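Local coordinates for ABC-type transport system, sugar-family extracellular solute-binding protein (Peptoclostridium difficile 630, PDB 6HNI) that binds tyrosine as the substrate-binding lipoprotein of an ABC-type transport system, probably delivering it for uptake, and has adhesive properties, at residues 202-216 with 227-241. The protein carries 1 engineered substitution. Residues are numbered along the deposited sequence; the frame is centred on the assembly and turned at random.
With TYR (tyrosine), chain B.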
loop_
_atom_site.group_PDB
_atom_site.type_symbol
_atom_site.label_atom_id
_atom_site.label_comp_id
_atom_site.label_asym_id
_atom_site.label_seq_id
_atom_site.Cartn_x
_atom_site.Cartn_y
_atom_site.Cartn_z
ATOM N N ILE A 202 -11.609 16.208 2.034
ATOM C CA ILE A 202 -11.151 16.710 0.744
ATOM C C ILE A 202 -11.779 18.086 0.425
ATOM O O ILE A 202 -11.097 18.970 -0.067
ATOM C CB ILE A 202 -11.281 15.692 -0.421
ATOM C CG1 ILE A 202 -10.671 16.161 -1.741
ATOM C CG2 ILE A 202 -12.713 15.278 -0.658
ATOM C CD1 ILE A 202 -9.189 16.502 -1.700
ATOM N N SER A 203 -13.043 18.254 0.753
ATOM C CA SER A 203 -13.729 19.512 0.470
ATOM C C SER A 203 -13.066 20.687 1.181
ATOM O O SER A 203 -12.958 21.780 0.603
ATOM C CB SER A 203 -15.190 19.379 0.842
ATOM O OG SER A 203 -15.838 18.389 0.084
ATOM N N SER A 204 -12.582 20.451 2.392
ATOM C CA SER A 204 -11.939 21.464 3.217
ATOM C C SER A 204 -10.553 21.874 2.712
ATOM O O SER A 204 -10.049 22.981 3.049
ATOM C CB SER A 204 -11.820 20.966 4.674
ATOM O OG SER A 204 -10.738 20.077 4.882
ATOM N N LEU A 205 -9.913 20.980 1.966
ATOM C CA LEU A 205 -8.602 21.257 1.346
ATOM C C LEU A 205 -8.711 22.112 0.074
ATOM O O LEU A 205 -7.737 22.774 -0.299
ATOM C CB LEU A 205 -7.860 19.966 1.095
ATOM C CG LEU A 205 -7.392 19.241 2.343
ATOM C CD1 LEU A 205 -6.849 17.849 1.964
ATOM C CD2 LEU A 205 -6.334 20.038 3.055
ATOM N N VAL A 206 -9.889 22.143 -0.563
ATOM C CA VAL A 206 -10.168 23.084 -1.680
ATOM C C VAL A 206 -9.992 24.554 -1.298
ATOM O O VAL A 206 -10.568 25.056 -0.329
ATOM C CB VAL A 206 -11.612 22.897 -2.245
ATOM C CG1 VAL A 206 -11.968 23.931 -3.321
ATOM C CG2 VAL A 206 -11.792 21.496 -2.801
ATOM N N GLY A 207 -9.261 25.267 -2.128
ATOM C CA GLY A 207 -8.967 26.640 -1.900
ATOM C C GLY A 207 -7.717 26.760 -1.112
ATOM O O GLY A 207 -7.195 27.858 -1.056
ATOM N N LYS A 208 -7.216 25.667 -0.492
ATOM C CA LYS A 208 -6.065 25.784 0.374
ATOM C C LYS A 208 -4.788 25.146 -0.165
ATOM O O LYS A 208 -3.730 25.361 0.407
ATOM C CB LYS A 208 -6.350 25.184 1.729
ATOM C CG LYS A 208 -7.446 25.880 2.516
ATOM C CD LYS A 208 -7.643 25.190 3.844
ATOM C CE LYS A 208 -6.450 25.352 4.787
ATOM N NZ LYS A 208 -6.501 24.356 5.892
ATOM N N ILE A 209 -4.898 24.331 -1.217
ATOM C CA ILE A 209 -3.760 23.550 -1.751
ATOM C C ILE A 209 -3.674 23.669 -3.264
ATOM O O ILE A 209 -4.685 23.976 -3.948
ATOM C CB ILE A 209 -3.848 22.040 -1.349
ATOM C CG1 ILE A 209 -5.016 21.316 -2.067
ATOM C CG2 ILE A 209 -3.905 21.953 0.155
ATOM C CD1 ILE A 209 -5.127 19.808 -1.765
ATOM N N ASP A 210 -2.468 23.367 -3.790
ATOM C CA ASP A 210 -2.242 23.372 -5.210
ATOM C C ASP A 210 -2.292 21.929 -5.777
ATOM O O ASP A 210 -2.583 21.735 -6.968
ATOM C CB ASP A 210 -0.879 23.993 -5.509
ATOM C CG ASP A 210 -0.740 25.453 -5.012
ATOM O OD1 ASP A 210 -1.724 26.220 -5.166
ATOM O OD2 ASP A 210 0.357 25.833 -4.500
ATOM N N VAL A 211 -1.930 20.955 -4.928
ATOM C CA VAL A 211 -1.846 19.534 -5.319
ATOM C C VAL A 211 -2.118 18.709 -4.063
ATOM O O VAL A 211 -1.814 19.140 -2.954
ATOM C CB VAL A 211 -0.446 19.251 -5.917
ATOM C CG1 VAL A 211 0.635 19.318 -4.838
ATOM C CG2 VAL A 211 -0.386 17.872 -6.608
ATOM N N LEU A 212 -2.722 17.534 -4.268
ATOM C CA LEU A 212 -2.949 16.543 -3.200
ATOM C C LEU A 212 -1.969 15.390 -3.390
ATOM O O LEU A 212 -1.828 14.923 -4.534
ATOM C CB LEU A 212 -4.314 15.994 -3.254
ATOM C CG LEU A 212 -4.725 15.159 -2.058
ATOM C CD1 LEU A 212 -4.948 15.934 -0.786
ATOM C CD2 LEU A 212 -5.966 14.355 -2.391
ATOM N N TYR A 213 -1.306 15.027 -2.314
ATOM C CA TYR A 213 -0.470 13.778 -2.318
ATOM C C TYR A 213 -1.219 12.697 -1.553
ATOM O O TYR A 213 -1.667 12.916 -0.424
ATOM C CB TYR A 213 0.865 14.067 -1.680
ATOM C CG TYR A 213 1.804 12.850 -1.677
ATOM C CD1 TYR A 213 2.492 12.487 -2.814
ATOM C CD2 TYR A 213 1.979 12.053 -0.550
ATOM C CE1 TYR A 213 3.312 11.341 -2.806
ATOM C CE2 TYR A 213 2.817 10.947 -0.566
ATOM C CZ TYR A 213 3.486 10.669 -1.693
ATOM O OH TYR A 213 4.313 9.509 -1.685
ATOM N N VAL A 214 -1.326 11.509 -2.160
ATOM C CA VAL A 214 -1.981 10.375 -1.514
ATOM C C VAL A 214 -0.920 9.350 -1.119
ATOM O O VAL A 214 -0.387 8.626 -2.000
ATOM C CB VAL A 214 -3.077 9.800 -2.392
ATOM C CG1 VAL A 214 -3.733 8.579 -1.741
ATOM C CG2 VAL A 214 -4.131 10.868 -2.729
ATOM N N PRO A 215 -0.610 9.255 0.157
ATOM C CA PRO A 215 0.312 8.197 0.614
ATOM C C PRO A 215 -0.368 6.834 0.485
ATOM O O PRO A 215 -1.501 6.703 0.081
ATOM C CB PRO A 215 0.562 8.541 2.089
ATOM C CG PRO A 215 -0.396 9.587 2.445
ATOM C CD PRO A 215 -1.261 9.943 1.302
ATOM N N THR A 216 0.431 5.791 0.789
ATOM C CA THR A 216 -0.140 4.438 0.867
ATOM C C THR A 216 -0.900 4.200 2.178
ATOM O O THR A 216 -0.440 3.584 3.115
ATOM C CB THR A 216 0.928 3.333 0.585
ATOM O OG1 THR A 216 1.905 3.321 1.575
ATOM C CG2 THR A 216 1.496 3.537 -0.809
ATOM N N VAL A 227 -12.515 10.988 -3.590
ATOM C CA VAL A 227 -11.457 11.975 -3.579
ATOM C C VAL A 227 -11.221 12.529 -4.968
ATOM O O VAL A 227 -11.184 13.768 -5.156
ATOM C CB VAL A 227 -10.162 11.418 -2.971
ATOM C CG1 VAL A 227 -8.999 12.384 -3.147
ATOM C CG2 VAL A 227 -10.356 11.068 -1.526
ATOM N N SER A 228 -11.140 11.646 -5.945
ATOM C CA SER A 228 -10.934 12.006 -7.339
ATOM C C SER A 228 -12.038 12.938 -7.878
ATOM O O SER A 228 -11.757 13.955 -8.519
ATOM C CB SER A 228 -10.858 10.741 -8.225
ATOM O OG SER A 228 -10.891 11.082 -9.609
ATOM N N LYS A 229 -13.280 12.574 -7.629
ATOM C CA LYS A 229 -14.412 13.310 -8.160
ATOM C C LYS A 229 -14.377 14.762 -7.650
ATOM O O LYS A 229 -14.486 15.719 -8.434
ATOM C CB LYS A 229 -15.731 12.614 -7.773
ATOM C CG LYS A 229 -16.932 13.134 -8.494
ATOM C CD LYS A 229 -17.116 12.574 -9.878
ATOM C CE LYS A 229 -18.359 13.209 -10.483
ATOM N NZ LYS A 229 -18.665 12.607 -11.795
ATOM N N ILE A 230 -14.217 14.929 -6.341
ATOM C CA ILE A 230 -14.199 16.276 -5.758
ATOM C C ILE A 230 -12.924 17.050 -6.156
ATOM O O ILE A 230 -12.955 18.253 -6.464
ATOM C CB ILE A 230 -14.368 16.229 -4.223
ATOM C CG1 ILE A 230 -15.772 15.693 -3.881
ATOM C CG2 ILE A 230 -14.185 17.608 -3.587
ATOM C CD1 ILE A 230 -15.975 15.239 -2.471
ATOM N N ALA A 231 -11.781 16.380 -6.145
ATOM C CA ALA A 231 -10.545 17.068 -6.511
ATOM C C ALA A 231 -10.573 17.560 -7.954
ATOM O O ALA A 231 -10.176 18.703 -8.239
ATOM C CB ALA A 231 -9.347 16.153 -6.297
ATOM N N THR A 232 -11.020 16.699 -8.857
ATOM C CA THR A 232 -10.980 16.956 -10.276
ATOM C C THR A 232 -11.970 18.070 -10.636
ATOM O O THR A 232 -11.678 18.908 -11.488
ATOM C CB THR A 232 -11.229 15.668 -11.092
ATOM O OG1 THR A 232 -10.288 14.687 -10.667
ATOM C CG2 THR A 232 -11.023 15.895 -12.570
ATOM N N GLU A 233 -13.130 18.078 -9.991
ATOM C CA GLU A 233 -14.122 19.171 -10.164
ATOM C C GLU A 233 -13.564 20.554 -9.798
ATOM O O GLU A 233 -13.895 21.543 -10.429
ATOM C CB GLU A 233 -15.402 18.883 -9.356
ATOM C CG GLU A 233 -16.329 17.934 -10.090
ATOM C CD GLU A 233 -17.724 17.779 -9.511
ATOM O OE1 GLU A 233 -18.064 18.448 -8.513
ATOM O OE2 GLU A 233 -18.490 16.961 -10.081
ATOM N N ASN A 234 -12.660 20.532 -8.808
ATOM C CA ASN A 234 -11.924 21.681 -8.286
ATOM C C ASN A 234 -10.560 21.934 -8.937
ATOM O O ASN A 234 -9.808 22.806 -8.515
ATOM C CB ASN A 234 -11.904 21.606 -6.755
ATOM C CG ASN A 234 -13.292 21.877 -6.168
ATOM O OD1 ASN A 234 -13.748 23.010 -6.212
ATOM N ND2 ASN A 234 -13.997 20.849 -5.711
ATOM N N LYS A 235 -10.241 21.143 -9.990
ATOM C CA LYS A 235 -9.016 21.304 -10.792
ATOM C C LYS A 235 -7.734 21.125 -9.962
ATOM O O LYS A 235 -6.717 21.731 -10.248
ATOM C CB LYS A 235 -9.005 22.653 -11.561
ATOM C CG LYS A 235 -10.237 22.900 -12.396
ATOM C CD LYS A 235 -10.443 21.921 -13.526
ATOM C CE LYS A 235 -11.822 22.170 -14.127
ATOM N NZ LYS A 235 -11.802 21.989 -15.596
ATOM N N ILE A 236 -7.800 20.254 -8.947
ATOM C CA ILE A 236 -6.649 19.920 -8.090
ATOM C C ILE A 236 -6.029 18.622 -8.607
ATOM O O ILE A 236 -6.706 17.587 -8.573
ATOM C CB ILE A 236 -7.059 19.732 -6.599
ATOM C CG1 ILE A 236 -7.750 21.000 -6.025
ATOM C CG2 ILE A 236 -5.848 19.407 -5.711
ATOM C CD1 ILE A 236 -8.341 20.786 -4.639
ATOM N N PRO A 237 -4.753 18.680 -9.078
ATOM C CA PRO A 237 -4.046 17.407 -9.432
ATOM C C PRO A 237 -3.798 16.590 -8.181
ATOM O O PRO A 237 -3.409 17.106 -7.125
ATOM C CB PRO A 237 -2.741 17.883 -10.060
ATOM C CG PRO A 237 -2.832 19.375 -10.198
ATOM C CD PRO A 237 -3.918 19.878 -9.320
ATOM N N VAL A 238 -4.030 15.294 -8.316
ATOM C CA VAL A 238 -3.749 14.339 -7.249
ATOM C C VAL A 238 -2.608 13.349 -7.671
ATOM O O VAL A 238 -2.757 12.657 -8.670
ATOM C CB VAL A 238 -5.013 13.528 -6.927
ATOM C CG1 VAL A 238 -4.744 12.582 -5.805
ATOM C CG2 VAL A 238 -6.175 14.462 -6.555
ATOM N N ILE A 239 -1.532 13.424 -6.934
ATOM C CA ILE A 239 -0.390 12.489 -7.123
ATOM C C ILE A 239 -0.536 11.461 -6.041
ATOM O O ILE A 239 -0.521 11.740 -4.858
ATOM C CB ILE A 239 0.943 13.233 -6.987
ATOM C CG1 ILE A 239 1.091 14.340 -8.029
ATOM C CG2 ILE A 239 2.092 12.248 -7.057
ATOM C CD1 ILE A 239 0.838 13.960 -9.446
ATOM N N ALA A 240 -0.545 10.179 -6.469
ATOM C CA ALA A 240 -0.578 9.078 -5.504
ATOM C C ALA A 240 0.765 8.379 -5.447
ATOM O O ALA A 240 1.539 8.414 -6.426
ATOM C CB ALA A 240 -1.644 8.068 -5.880
ATOM N N ALA A 241 1.005 7.702 -4.342
ATOM C CA ALA A 241 2.248 6.925 -4.149
ATOM C C ALA A 241 2.357 5.690 -5.038
ATOM O O ALA A 241 3.481 5.267 -5.290
ATOM C CB ALA A 241 2.374 6.526 -2.707
HETATM N N TYR B . 1.308 0.656 2.679
HETATM C CA TYR B . 0.010 0.253 3.251
HETATM C C TYR B . 0.234 -0.408 4.602
HETATM O O TYR B . -0.721 -0.947 5.149
HETATM C CB TYR B . -0.859 -0.544 2.257
HETATM C CG TYR B . -1.280 0.268 1.077
HETATM C CD1 TYR B . -2.182 1.358 1.259
HETATM C CD2 TYR B . -0.798 0.081 -0.184
HETATM C CE1 TYR B . -2.512 2.163 0.200
HETATM C CE2 TYR B . -1.123 0.879 -1.258
HETATM C CZ TYR B . -2.007 1.965 -1.057
HETATM O OH TYR B . -2.339 2.784 -2.119
HETATM O OXT TYR B . 1.308 -0.311 5.158
#
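Leu212 and Val238 sit side by side on neighbouring parallel strands, and the leucine can be followed from the sheet into the helices. Leu212 CB lies 4.1 Å from Val238 CG2. With CG anti to the backbone N (chi1 -170°), the chain runs on until Leu212 CD2 meets two methyls, Val238 CG1 at 4.0 Å and Val227 CG1 of helix 224-233 at 3.7 Å, the leucine and Val227 side chains crossing at about a right angle. Val214 adds its CG2 to the same Val238 CG1.

Beneath these side chains the strands are laced by four backbone bonds. Leu212 N gives a nearly straight bond to Pro237 O (3.0 Å, 170° at the hydrogen), Leu212 O takes Ile239 N, Val214 N goes to Ile239 O, and Val214 O receives Ala241 N. On the other face, Tyr213 reaches along the sheet to rest its OH 3.7 Å from Ala241 CB.

Helix 198-205 packs against helix 224-233 where Ile202 CG2 lies 3.7 Å from Ile230 CD1, the two side chains running alongside in opposite senses. Near the helix ends Val206 lies across the Asn234 amide, whose ND2 turns back to Ile230 O, while Ile236 covers Val206 with CD1 and Ile209 with CG2.

At the strand ends Thr216 sets CG2 against Ala241 CB. The amino N of the bound tyrosine donates a hydrogen bond to Thr216 OG1 (2.9 Å), and Gln172 NE2 is a second partner of that hydroxyl. Strand 211-214, helix 224-233 and strand 238-240 form a beta-alpha-beta crossover of the Rossmann-like lobe, and its carboxyl-end loops face the ligand cleft, as in periplasmic binding proteins.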